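L-cysteine S-thiosulfotransferase subunit SoxA (Paracoccus denitrificans, PDB 2C1D) is the diheme cytochrome subunit of the SoxAX complex, which joins thiosulfate oxidatively to the carrier cysteine of SoxY to start sulfur oxidation. Local coordinates at residues I9-G14 with Q144-A149; D67-A72 with E88-L93; D112-C117 with D136-I141; L140-S145 with G204-R209. All blocks are in the same frame, centred on the assembly; numbering follows the deposited sequence.

Contact 1: residues I9-G14 with Q144-A149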
# COMPACT_ATOMS: atom_id res chain seq x y z
N ILE A 9 4.87 19.99 15.05
CA ILE A 9 5.40 20.67 13.90
C ILE A 9 5.64 22.13 14.25
O ILE A 9 4.76 22.78 14.78
CB ILE A 9 4.43 20.54 12.69
CG1 ILE A 9 4.11 19.05 12.40
CG2 ILE A 9 5.03 21.21 11.47
CD1 ILE A 9 3.12 18.81 11.27
N GLU A 10 6.85 22.63 13.98
CA GLU A 10 7.09 24.07 14.02
C GLU A 10 6.50 24.73 12.78
O GLU A 10 6.82 24.36 11.68
CB GLU A 10 8.58 24.40 14.07
CG GLU A 10 9.29 23.90 15.30
CD GLU A 10 10.68 24.49 15.47
OE1 GLU A 10 11.24 24.22 16.54
OE2 GLU A 10 11.20 25.20 14.56
N THR A 11 5.67 25.75 12.99
CA THR A 11 5.04 26.48 11.89
C THR A 11 5.14 27.99 12.07
O THR A 11 5.66 28.50 13.07
CB THR A 11 3.55 26.10 11.77
OG1 THR A 11 2.77 26.89 12.68
CG2 THR A 11 3.30 24.65 12.19
N ASP A 12 4.60 28.69 11.08
CA ASP A 12 4.53 30.16 11.06
C ASP A 12 3.56 30.75 12.07
O ASP A 12 3.67 31.93 12.39
CB ASP A 12 4.14 30.66 9.66
CG ASP A 12 5.34 30.98 8.82
OD1 ASP A 12 5.17 31.24 7.59
OD2 ASP A 12 6.50 31.00 9.29
N SER A 13 2.60 29.97 12.55
CA SER A 13 1.69 30.44 13.60
C SER A 13 1.77 29.59 14.88
O SER A 13 0.81 29.49 15.64
CB SER A 13 0.26 30.57 13.04
OG SER A 13 -0.22 29.36 12.46
N GLY A 14 2.94 29.00 15.14
CA GLY A 14 3.19 28.28 16.38
C GLY A 14 3.21 26.76 16.24
O GLY A 14 2.95 26.23 15.16
N GLN A 144 -5.71 22.82 5.81
CA GLN A 144 -6.74 23.56 6.54
C GLN A 144 -7.39 22.71 7.65
O GLN A 144 -8.19 23.22 8.43
CB GLN A 144 -7.77 24.12 5.57
CG GLN A 144 -7.18 24.84 4.30
CD GLN A 144 -6.10 25.87 4.62
OE1 GLN A 144 -5.03 25.90 3.99
NE2 GLN A 144 -6.38 26.73 5.55
N SER A 145 -7.03 21.45 7.74
CA SER A 145 -7.46 20.59 8.83
C SER A 145 -6.28 20.03 9.64
O SER A 145 -6.45 19.16 10.49
CB SER A 145 -8.28 19.43 8.28
OG SER A 145 -9.52 19.87 7.77
N ARG A 146 -5.07 20.51 9.39
CA ARG A 146 -3.91 19.95 10.12
C ARG A 146 -4.07 20.07 11.64
O ARG A 146 -4.48 21.12 12.18
CB ARG A 146 -2.61 20.59 9.63
CG ARG A 146 -1.35 20.14 10.37
CD ARG A 146 -0.08 20.51 9.69
NE ARG A 146 0.17 21.95 9.73
CZ ARG A 146 1.28 22.53 9.23
NH1 ARG A 146 2.20 21.79 8.64
NH2 ARG A 146 1.45 23.85 9.32
N GLY A 147 -3.78 18.96 12.33
CA GLY A 147 -3.96 18.88 13.76
C GLY A 147 -5.34 18.45 14.24
O GLY A 147 -5.50 18.07 15.42
N MET A 148 -6.34 18.52 13.36
CA MET A 148 -7.65 18.04 13.69
C MET A 148 -7.68 16.53 13.62
O MET A 148 -6.98 15.91 12.80
CB MET A 148 -8.68 18.63 12.74
CG MET A 148 -8.79 20.15 12.89
SD MET A 148 -9.96 20.79 11.70
CE MET A 148 -9.77 22.48 11.87
N ALA A 149 -8.49 15.93 14.49
CA ALA A 149 -8.64 14.50 14.49
C ALA A 149 -9.41 14.05 13.24
O ALA A 149 -10.47 14.60 12.92
CB ALA A 149 -9.38 14.05 15.72
O HOH W 1 0.50 26.26 11.06
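Ile9, Thr11 and Arg146 meet across two loops whose backbones stay well apart, the nearest CA atoms, of Ile9 and Gly147, being 9.5 Å from each other. Thr11 to Gly14 forms a type I turn, and Ser145 to Met148 a type II turn with Gly147 at positive phi in its third position. Arg146 spans the gap: its CG stands anti to the backbone N (chi1 177°), and a bend at chi3 brings the guanidinium to the two side chains. Ile9 CD1 packs on Arg146 CD at 4.0 Å, its CG2 lies near NH1, and the methyl Thr11 CG2 sits obliquely by Arg146 NH2 at 3.5 Å. The charge itself is met by a salt bridge from NH2 to Asp53, while Val16 and Ile18 of strand 16-22 flank the arginine. The turn lies between strand 7-9 and strand 16-22, next to the zinc ligand Asp52, and contains an ST turn: Thr11 OG1 accepts from Ser13 N at 3.1 Å. The same hydroxyl donates to a lone pair of Gly14 O, 2.6 Å from OG1, gripping the turn twice. With neither hydroxyl nor outer methyl, an alanine at Thr11 would probably cost Ser13 N and Gly14 O their shared partner and open a gap beside the guanidinium. A water takes a hydrogen bond from Arg146 NH2 at 3.1 Å and reaches Ser13 OG weakly.

Contact 2: residues D67-A72 with E88-L93. With HEC (heme c), chain I.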
# COMPACT_ATOMS: atom_id res chain seq x y z
N ASP A 67 -1.28 29.58 -4.93
CA ASP A 67 -1.24 30.38 -6.15
C ASP A 67 -2.37 29.99 -7.08
O ASP A 67 -3.05 30.85 -7.62
CB ASP A 67 0.12 30.28 -6.86
CG ASP A 67 1.25 30.91 -6.05
OD1 ASP A 67 0.97 31.74 -5.15
OD2 ASP A 67 2.45 30.63 -6.19
N LYS A 68 -2.63 28.70 -7.22
CA LYS A 68 -3.68 28.24 -8.10
C LYS A 68 -5.07 28.57 -7.53
O LYS A 68 -6.00 28.85 -8.28
CB LYS A 68 -3.53 26.74 -8.40
CG LYS A 68 -2.24 26.41 -9.18
CD LYS A 68 -1.88 24.92 -9.23
CE LYS A 68 -0.78 24.67 -10.29
NZ LYS A 68 -0.38 23.23 -10.43
N TRP A 69 -5.20 28.58 -6.21
CA TRP A 69 -6.46 28.96 -5.54
C TRP A 69 -6.81 30.42 -5.84
O TRP A 69 -7.98 30.76 -6.04
CB TRP A 69 -6.31 28.74 -4.03
CG TRP A 69 -7.42 29.26 -3.15
CD1 TRP A 69 -7.53 30.53 -2.63
CD2 TRP A 69 -8.52 28.51 -2.62
NE1 TRP A 69 -8.66 30.62 -1.85
CE2 TRP A 69 -9.29 29.40 -1.82
CE3 TRP A 69 -8.96 27.18 -2.78
CZ2 TRP A 69 -10.46 29.01 -1.18
CZ3 TRP A 69 -10.13 26.79 -2.14
CH2 TRP A 69 -10.86 27.70 -1.33
N ASN A 70 -5.78 31.26 -5.89
CA ASN A 70 -5.93 32.69 -6.17
C ASN A 70 -5.91 33.06 -7.65
O ASN A 70 -6.19 34.21 -7.99
CB ASN A 70 -4.86 33.50 -5.42
CG ASN A 70 -5.08 33.51 -3.93
OD1 ASN A 70 -6.21 33.71 -3.45
ND2 ASN A 70 -4.02 33.27 -3.17
N ALA A 71 -5.60 32.12 -8.53
CA ALA A 71 -5.46 32.43 -9.95
C ALA A 71 -6.80 32.48 -10.68
O ALA A 71 -7.66 31.61 -10.52
CB ALA A 71 -4.52 31.44 -10.63
N ALA A 72 -6.95 33.50 -11.51
CA ALA A 72 -8.13 33.65 -12.35
C ALA A 72 -8.05 32.69 -13.53
O ALA A 72 -7.87 33.12 -14.67
CB ALA A 72 -8.24 35.11 -12.84
N GLU A 88 -8.83 28.99 4.18
CA GLU A 88 -9.35 28.63 5.50
C GLU A 88 -10.87 28.35 5.48
O GLU A 88 -11.42 27.78 6.44
CB GLU A 88 -8.97 29.65 6.57
CG GLU A 88 -9.60 31.05 6.45
CD GLU A 88 -8.80 32.01 5.56
OE1 GLU A 88 -7.85 31.57 4.87
OE2 GLU A 88 -9.13 33.21 5.54
N SER A 89 -11.54 28.74 4.38
CA SER A 89 -12.96 28.43 4.14
C SER A 89 -13.21 26.93 4.13
O SER A 89 -14.32 26.47 4.40
CB SER A 89 -13.42 29.04 2.80
OG SER A 89 -12.71 28.53 1.69
N MET A 90 -12.16 26.17 3.82
CA MET A 90 -12.22 24.72 3.83
C MET A 90 -11.76 24.09 5.13
O MET A 90 -11.51 22.88 5.16
CB MET A 90 -11.44 24.18 2.64
CG MET A 90 -11.98 24.63 1.29
SD MET A 90 -13.67 24.04 1.08
CE MET A 90 -14.42 25.35 -0.04
N ALA A 91 -11.66 24.87 6.20
CA ALA A 91 -11.27 24.32 7.49
C ALA A 91 -12.17 23.14 7.89
O ALA A 91 -13.39 23.16 7.65
CB ALA A 91 -11.31 25.36 8.55
N GLY A 92 -11.54 22.11 8.44
CA GLY A 92 -12.22 20.92 8.93
C GLY A 92 -12.53 19.88 7.85
O GLY A 92 -12.72 18.71 8.16
N LEU A 93 -12.62 20.27 6.59
CA LEU A 93 -13.13 19.38 5.54
C LEU A 93 -12.31 18.11 5.37
O LEU A 93 -12.85 16.98 5.41
CB LEU A 93 -13.23 20.12 4.19
CG LEU A 93 -13.85 19.35 3.03
CD1 LEU A 93 -15.30 18.91 3.33
CD2 LEU A 93 -13.81 20.17 1.76
FE HEC I . -16.03 25.56 -4.80
CHA HEC I . -18.08 23.55 -2.80
CHB HEC I . -13.35 23.87 -3.74
CHC HEC I . -14.17 27.33 -7.01
CHD HEC I . -18.66 27.72 -5.25
NA HEC I . -15.78 24.02 -3.50
C1A HEC I . -16.73 23.34 -2.77
C2A HEC I . -16.06 22.33 -2.00
C3A HEC I . -14.75 22.42 -2.27
C4A HEC I . -14.55 23.47 -3.24
CMA HEC I . -13.63 21.54 -1.70
CAA HEC I . -16.78 21.34 -1.06
CBA HEC I . -17.21 22.13 0.16
CGA HEC I . -18.12 21.35 1.11
O1A HEC I . -18.82 20.39 0.69
O2A HEC I . -18.13 21.76 2.30
NB HEC I . -14.08 25.61 -5.26
C1B HEC I . -13.14 24.75 -4.77
C2B HEC I . -11.93 24.92 -5.56
C3B HEC I . -12.15 25.89 -6.46
C4B HEC I . -13.52 26.35 -6.29
CMB HEC I . -10.60 24.17 -5.31
CAB HEC I . -11.13 26.42 -7.52
CBB HEC I . -10.63 25.41 -8.30
NC HEC I . -16.38 27.26 -5.91
C1C HEC I . -15.48 27.76 -6.83
C2C HEC I . -16.11 28.90 -7.46
C3C HEC I . -17.41 28.94 -7.07
C4C HEC I . -17.56 27.95 -6.02
CMC HEC I . -15.49 29.64 -8.67
CAC HEC I . -18.52 29.95 -7.51
CBC HEC I . -18.78 30.13 -8.82
ND HEC I . -18.05 25.61 -4.12
C1D HEC I . -18.95 26.60 -4.51
C2D HEC I . -20.28 26.24 -4.03
C3D HEC I . -20.11 24.93 -3.28
C4D HEC I . -18.69 24.62 -3.38
CMD HEC I . -21.60 27.00 -4.21
CAD HEC I . -21.19 24.11 -2.58
CBD HEC I . -21.33 24.58 -1.16
CGD HEC I . -22.29 23.70 -0.37
O1D HEC I . -22.93 24.23 0.59
O2D HEC I . -22.39 22.50 -0.69
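The indole of Trp69 presents the far end of its six-membered ring to Ser89 and Met90. Ser89 OG lies at the ring edge, near its plane, 3.6 Å from Trp69 CH2. Met90 CG comes obliquely to the same carbon at 4.2 Å, and the heme methyl CMB also approaches obliquely, 4.1 Å from Trp69 CZ3. The second flat group is the porphyrin. Met90 CE rests over pyrrole A on the face away from Cys117, 3.7 Å from heme C3A, while Leu93 CD2 touches the methyl CMA of the same pyrrole at 3.7 Å. Met90 reaches the heme because its chain folds at chi2 (-62°), so that CG faces the indole and the thioether turns on toward the macrocycle; it does not bind the iron, whose axial ligands are His84 and Cys117. A chi1 of 171° swings the indole out from helix 59-70, opposite the main-chain nitrogen, and its rotation is fixed at the polar end by a hydrogen bond from NE1 to Gln85 O. Ser89 OG is likewise occupied, bonding to Gly86 O, so between Trp69 and Ser89 the touch is a van der Waals one. Met137 and Leu140 of helix 132-143 and Cys80 also adjoin the tryptophan. The arrangement is that of a c-type cytochrome domain: the loop following the Cys80-X-X-Cys83-His84 heme-binding motif is packed onto helix 59-70 and lines one face of the covalently held heme.

Contact 3: residues D112-C117 with D136-I141; sequences DYVNAC and DMLSLI. With HEC (heme c), chain I.
Just before Met137, which packs against Val114, Asp136 OD2 is gripped by two cations, forming salt bridges with Lys68 and Arg64 that tie helix 132-143 to helix 59-70. The interface with helix 110-122 is apolar. The local axes of 112-117 and 136-141 approach to 11.0 Å at a steep crossing angle of 115°, and Val114 bridges them. Its CG2 reaches Ile141 CD1 at 3.9 Å and Leu138 CD2 at 4.0 Å, with Met137 CG slightly farther off; Val114 and Ile141 run alongside one another, pointing opposite ways. The other branch of the valine, CG1, turns to the heme, 4.1 Å from the methyl CMB. Met137 meets that methyl as well, its CG being 3.6 Å from heme CMB, and the bend at chi2 (58°) keeps SD near the same group. Both helices therefore touch one heme methyl. Tyr113 lies against the propionate of pyrrole A: heme CAA is 3.4 Å above the ring plane, toward its rim, and carboxylate atom O1A lies over the same face. Tyr113 OH forms hydrogen bonds with Asp101 and Arg99, which anchor the hydroxyl end of the ring. One turn beyond Val114, Cys117 SG binds the iron at 2.2 Å, with His84 as its partner: a cytochrome c domain whose heme has histidine-cysteine axial ligation.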
# COMPACT_ATOMS: atom_id res chain seq x y z
N ASP A 112 -13.37 14.82 -6.08
CA ASP A 112 -14.69 15.07 -6.63
C ASP A 112 -15.19 16.48 -6.31
O ASP A 112 -15.81 17.08 -7.14
CB ASP A 112 -15.72 14.08 -6.13
CG ASP A 112 -15.40 12.66 -6.50
OD1 ASP A 112 -15.02 12.39 -7.67
OD2 ASP A 112 -15.53 11.75 -5.65
N TYR A 113 -14.98 16.99 -5.09
CA TYR A 113 -15.42 18.37 -4.81
C TYR A 113 -14.64 19.36 -5.66
O TYR A 113 -15.21 20.29 -6.22
CB TYR A 113 -15.24 18.74 -3.34
CG TYR A 113 -16.28 18.20 -2.38
CD1 TYR A 113 -15.89 17.59 -1.18
CD2 TYR A 113 -17.64 18.34 -2.63
CE1 TYR A 113 -16.82 17.11 -0.29
CE2 TYR A 113 -18.59 17.87 -1.74
CZ TYR A 113 -18.18 17.26 -0.57
OH TYR A 113 -19.11 16.80 0.32
N VAL A 114 -13.33 19.16 -5.77
CA VAL A 114 -12.52 20.10 -6.53
C VAL A 114 -13.02 20.09 -7.98
O VAL A 114 -13.32 21.13 -8.52
CB VAL A 114 -11.00 19.77 -6.44
CG1 VAL A 114 -10.20 20.65 -7.34
CG2 VAL A 114 -10.50 19.91 -4.98
N ASN A 115 -13.20 18.92 -8.57
CA ASN A 115 -13.65 18.88 -9.97
C ASN A 115 -15.09 19.36 -10.21
O ASN A 115 -15.44 19.80 -11.33
CB ASN A 115 -13.41 17.51 -10.59
CG ASN A 115 -12.08 17.43 -11.32
OD1 ASN A 115 -11.54 18.46 -11.76
ND2 ASN A 115 -11.53 16.22 -11.43
N ALA A 116 -15.95 19.26 -9.21
CA ALA A 116 -17.30 19.82 -9.37
C ALA A 116 -17.20 21.34 -9.60
O ALA A 116 -17.86 21.89 -10.49
CB ALA A 116 -18.20 19.47 -8.19
N CYS A 117 -16.34 22.01 -8.83
CA CYS A 117 -16.20 23.44 -9.00
C CYS A 117 -15.47 23.77 -10.29
O CYS A 117 -15.91 24.62 -11.07
CB CYS A 117 -15.56 24.08 -7.77
SG CYS A 117 -16.72 24.16 -6.36
N ASP A 136 -1.67 19.67 -5.85
CA ASP A 136 -1.40 20.91 -5.13
C ASP A 136 -2.66 21.40 -4.41
O ASP A 136 -2.57 21.90 -3.29
CB ASP A 136 -0.94 22.05 -6.04
CG ASP A 136 0.33 21.74 -6.84
OD1 ASP A 136 1.11 20.79 -6.54
OD2 ASP A 136 0.57 22.41 -7.87
N MET A 137 -3.81 21.33 -5.08
CA MET A 137 -5.04 21.83 -4.47
C MET A 137 -5.42 20.98 -3.25
O MET A 137 -5.77 21.52 -2.21
CB MET A 137 -6.19 21.89 -5.46
CG MET A 137 -7.34 22.80 -4.99
SD MET A 137 -6.84 24.49 -4.66
CE MET A 137 -6.54 25.04 -6.37
N LEU A 138 -5.32 19.66 -3.37
CA LEU A 138 -5.59 18.78 -2.22
C LEU A 138 -4.63 19.05 -1.08
O LEU A 138 -5.00 18.95 0.08
CB LEU A 138 -5.45 17.31 -2.58
CG LEU A 138 -6.37 16.66 -3.60
CD1 LEU A 138 -6.57 15.19 -3.32
CD2 LEU A 138 -7.69 17.36 -3.75
N SER A 139 -3.39 19.37 -1.42
CA SER A 139 -2.37 19.69 -0.41
C SER A 139 -2.79 20.92 0.38
O SER A 139 -2.82 20.89 1.62
CB SER A 139 -1.00 19.92 -1.10
OG SER A 139 -0.51 18.69 -1.64
N LEU A 140 -3.16 21.98 -0.34
CA LEU A 140 -3.66 23.22 0.28
C LEU A 140 -4.88 22.98 1.15
O LEU A 140 -4.93 23.43 2.30
CB LEU A 140 -4.00 24.26 -0.79
CG LEU A 140 -4.56 25.60 -0.31
CD1 LEU A 140 -3.52 26.37 0.52
CD2 LEU A 140 -5.08 26.44 -1.50
N ILE A 141 -5.84 22.22 0.63
CA ILE A 141 -7.07 21.97 1.41
C ILE A 141 -6.76 21.14 2.63
O ILE A 141 -7.28 21.40 3.73
CB ILE A 141 -8.17 21.32 0.50
CG1 ILE A 141 -8.66 22.36 -0.51
CG2 ILE A 141 -9.32 20.78 1.37
CD1 ILE A 141 -9.42 21.77 -1.69
FE HEC I . -16.03 25.56 -4.80
CHA HEC I . -18.08 23.55 -2.80
CHB HEC I . -13.35 23.87 -3.74
CHC HEC I . -14.17 27.33 -7.01
CHD HEC I . -18.66 27.72 -5.25
NA HEC I . -15.78 24.02 -3.50
C1A HEC I . -16.73 23.34 -2.77
C2A HEC I . -16.06 22.33 -2.00
C3A HEC I . -14.75 22.42 -2.27
C4A HEC I . -14.55 23.47 -3.24
CMA HEC I . -13.63 21.54 -1.70
CAA HEC I . -16.78 21.34 -1.06
CBA HEC I . -17.21 22.13 0.16
CGA HEC I . -18.12 21.35 1.11
O1A HEC I . -18.82 20.39 0.69
O2A HEC I . -18.13 21.76 2.30
NB HEC I . -14.08 25.61 -5.26
C1B HEC I . -13.14 24.75 -4.77
C2B HEC I . -11.93 24.92 -5.56
C3B HEC I . -12.15 25.89 -6.46
C4B HEC I . -13.52 26.35 -6.29
CMB HEC I . -10.60 24.17 -5.31
CAB HEC I . -11.13 26.42 -7.52
CBB HEC I . -10.63 25.41 -8.30
NC HEC I . -16.38 27.26 -5.91
C1C HEC I . -15.48 27.76 -6.83
C2C HEC I . -16.11 28.90 -7.46
C3C HEC I . -17.41 28.94 -7.07
C4C HEC I . -17.56 27.95 -6.02
CMC HEC I . -15.49 29.64 -8.67
CAC HEC I . -18.52 29.95 -7.51
CBC HEC I . -18.78 30.13 -8.82
ND HEC I . -18.05 25.61 -4.12
C1D HEC I . -18.95 26.60 -4.51
C2D HEC I . -20.28 26.24 -4.03
C3D HEC I . -20.11 24.93 -3.28
C4D HEC I . -18.69 24.62 -3.38
CMD HEC I . -21.60 27.00 -4.21
CAD HEC I . -21.19 24.11 -2.58
CBD HEC I . -21.33 24.58 -1.16
CGD HEC I . -22.29 23.70 -0.37
O1D HEC I . -22.93 24.23 0.59
O2D HEC I . -22.39 22.50 -0.69

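Contact 4: residues L140-S145 with G204-R209. With HEC (heme c), chain J.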
# COMPACT_ATOMS: atom_id res chain seq x y z
N LEU A 140 -3.16 21.98 -0.34
CA LEU A 140 -3.66 23.22 0.28
C LEU A 140 -4.88 22.98 1.15
O LEU A 140 -4.93 23.43 2.30
CB LEU A 140 -4.00 24.26 -0.79
CG LEU A 140 -4.56 25.60 -0.31
CD1 LEU A 140 -3.52 26.37 0.52
CD2 LEU A 140 -5.08 26.44 -1.50
N ILE A 141 -5.84 22.22 0.63
CA ILE A 141 -7.07 21.97 1.41
C ILE A 141 -6.76 21.14 2.63
O ILE A 141 -7.28 21.40 3.73
CB ILE A 141 -8.17 21.32 0.50
CG1 ILE A 141 -8.66 22.36 -0.51
CG2 ILE A 141 -9.32 20.78 1.37
CD1 ILE A 141 -9.42 21.77 -1.69
N SER A 142 -5.90 20.14 2.47
CA SER A 142 -5.59 19.22 3.58
C SER A 142 -4.97 19.98 4.73
O SER A 142 -5.28 19.73 5.90
CB SER A 142 -4.69 18.06 3.12
OG SER A 142 -4.40 17.19 4.23
N LEU A 143 -4.14 20.97 4.41
CA LEU A 143 -3.52 21.81 5.44
C LEU A 143 -4.52 22.56 6.33
O LEU A 143 -4.21 22.92 7.45
CB LEU A 143 -2.57 22.83 4.80
CG LEU A 143 -1.60 23.58 5.76
CD1 LEU A 143 -0.79 22.69 6.67
CD2 LEU A 143 -0.63 24.46 5.00
N GLN A 144 -5.71 22.82 5.81
CA GLN A 144 -6.74 23.56 6.54
C GLN A 144 -7.39 22.71 7.65
O GLN A 144 -8.19 23.22 8.43
CB GLN A 144 -7.77 24.12 5.57
CG GLN A 144 -7.18 24.84 4.30
CD GLN A 144 -6.10 25.87 4.62
OE1 GLN A 144 -5.03 25.90 3.99
NE2 GLN A 144 -6.38 26.73 5.55
N SER A 145 -7.03 21.45 7.74
CA SER A 145 -7.46 20.59 8.83
C SER A 145 -6.28 20.03 9.64
O SER A 145 -6.45 19.16 10.49
CB SER A 145 -8.28 19.43 8.28
OG SER A 145 -9.52 19.87 7.77
N GLY A 204 -2.05 10.98 6.70
CA GLY A 204 -0.96 11.86 6.32
C GLY A 204 -0.99 12.35 4.87
O GLY A 204 -0.14 13.16 4.49
N PHE A 205 -1.94 11.88 4.07
CA PHE A 205 -2.02 12.27 2.65
C PHE A 205 -2.71 13.63 2.50
O PHE A 205 -3.50 14.02 3.36
CB PHE A 205 -2.75 11.19 1.83
CG PHE A 205 -1.87 10.02 1.47
CD1 PHE A 205 -1.58 9.05 2.40
CD2 PHE A 205 -1.36 9.89 0.20
CE1 PHE A 205 -0.77 7.97 2.09
CE2 PHE A 205 -0.53 8.82 -0.13
CZ PHE A 205 -0.25 7.84 0.85
N PRO A 206 -2.41 14.39 1.45
CA PRO A 206 -1.39 14.07 0.44
C PRO A 206 0.05 14.09 0.98
O PRO A 206 0.37 14.83 1.92
CB PRO A 206 -1.57 15.20 -0.63
CG PRO A 206 -2.84 15.91 -0.28
CD PRO A 206 -3.10 15.66 1.17
N THR A 207 0.90 13.29 0.35
CA THR A 207 2.20 12.89 0.87
C THR A 207 3.32 13.17 -0.10
O THR A 207 3.21 12.89 -1.29
CB THR A 207 2.15 11.40 1.15
OG1 THR A 207 1.22 11.18 2.23
CG2 THR A 207 3.49 10.87 1.62
N TYR A 208 4.42 13.72 0.41
CA TYR A 208 5.58 13.92 -0.44
C TYR A 208 6.40 12.64 -0.30
O TYR A 208 6.80 12.30 0.81
CB TYR A 208 6.37 15.13 0.02
CG TYR A 208 7.59 15.43 -0.82
CD1 TYR A 208 8.82 14.87 -0.48
CD2 TYR A 208 7.53 16.27 -1.91
CE1 TYR A 208 9.96 15.14 -1.23
CE2 TYR A 208 8.67 16.54 -2.67
CZ TYR A 208 9.88 15.97 -2.31
OH TYR A 208 11.03 16.24 -3.00
N ARG A 209 6.57 11.90 -1.39
CA ARG A 209 7.41 10.71 -1.38
C ARG A 209 8.85 11.05 -1.80
O ARG A 209 9.08 11.55 -2.90
CB ARG A 209 6.83 9.66 -2.32
CG ARG A 209 5.54 9.02 -1.81
CD ARG A 209 5.21 7.71 -2.47
NE ARG A 209 6.25 6.74 -2.17
CZ ARG A 209 6.36 5.55 -2.71
NH1 ARG A 209 5.46 5.12 -3.59
NH2 ARG A 209 7.38 4.78 -2.36
FE HEC J . 0.57 -0.78 1.05
CHA HEC J . 2.59 1.85 1.88
CHB HEC J . -2.17 1.29 1.48
CHC HEC J . -1.46 -3.30 0.08
CHD HEC J . 3.20 -2.93 1.12
NA HEC J . 0.27 1.22 1.59
C1A HEC J . 1.26 2.12 1.89
C2A HEC J . 0.64 3.37 2.24
C3A HEC J . -0.70 3.21 2.11
C4A HEC J . -0.94 1.85 1.72
CMA HEC J . -1.80 4.24 2.34
CAA HEC J . 1.37 4.67 2.66
CBA HEC J . 1.32 4.79 4.19
CGA HEC J . 1.97 6.09 4.67
O1A HEC J . 1.99 6.31 5.90
O2A HEC J . 2.48 6.90 3.82
NB HEC J . -1.39 -0.96 0.83
C1B HEC J . -2.36 0.01 1.00
C2B HEC J . -3.61 -0.51 0.54
C3B HEC J . -3.43 -1.77 0.17
C4B HEC J . -2.03 -2.07 0.32
CMB HEC J . -4.94 0.25 0.60
CAB HEC J . -4.51 -2.73 -0.38
CBB HEC J . -5.06 -2.23 -1.53
NC HEC J . 0.83 -2.78 0.68
C1C HEC J . -0.16 -3.64 0.31
C2C HEC J . 0.42 -4.95 0.10
C3C HEC J . 1.74 -4.86 0.40
C4C HEC J . 1.98 -3.48 0.77
CMC HEC J . -0.43 -6.16 -0.35
CAC HEC J . 2.90 -5.91 0.40
CBC HEC J . 3.09 -6.85 -0.54
ND HEC J . 2.53 -0.58 1.41
C1D HEC J . 3.46 -1.62 1.38
C2D HEC J . 4.79 -1.10 1.67
C3D HEC J . 4.59 0.38 1.89
C4D HEC J . 3.17 0.61 1.72
CMD HEC J . 6.12 -1.86 1.73
CAD HEC J . 5.66 1.43 2.27
CBD HEC J . 5.95 1.28 3.78
CGD HEC J . 4.80 1.74 4.65
O1D HEC J . 3.92 0.94 5.05
O2D HEC J . 4.73 2.92 4.99
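Between Leu140 and Ser145, Ser142 is the residue through which the end of helix 132-143 meets Phe205 and Pro206. Leu140 points away from the loop, and the end of Ile141 also leads away. Ser142 turns to the loop before strand 207-209: its CB presses on Pro206 CD at 3.5 Å, tighter than usual for two carbons, and its OG lies 3.4 Å from Phe205 O. Leu143 runs off to Met59 and Val62, and Ser145 N bonds back to Ser142 O. The proline follows a cis peptide. The ring of Phe205, the residue before the proline, carries Thr207 OG1 over the centre of one face, 3.3 Å above its plane; the second heme's CAA lies at the ring edge, in plane, and Phe205 CE1 is 3.8 Å from propionate atom O2A. An alanine here would remove the ring, and a gap would probably open where it fills the space beside Thr207 OG1 and the heme CAA. Ser142 OG bonds to Gly259 O and Phe205 O to Arg94, so the polar groups here answer to third parties, and the two cytochrome domains meet in this contact by close van der Waals fit.

From the N terminus, contact 1 closes the longest loop, bringing the turn after strand 7-9 to the segment that leaves helix 132-143; contacts 2 and 3 both fall within that loop. Contact 2 closes first, a short loop carrying helix 80-84, and contact 3 follows in series, joining helices 110-122 and 132-143. These two adjoin, and both touch the same heme. Contact 4 opens where contacts 1 and 3 end, sharing Gln144 and Ser145 with the former and Leu140 and Ile141 with the latter, and runs on to strand 207-209. Helix 132-143 and its exit thus link the N-terminal strands 7-9 and 16-22, the first heme domain and the second.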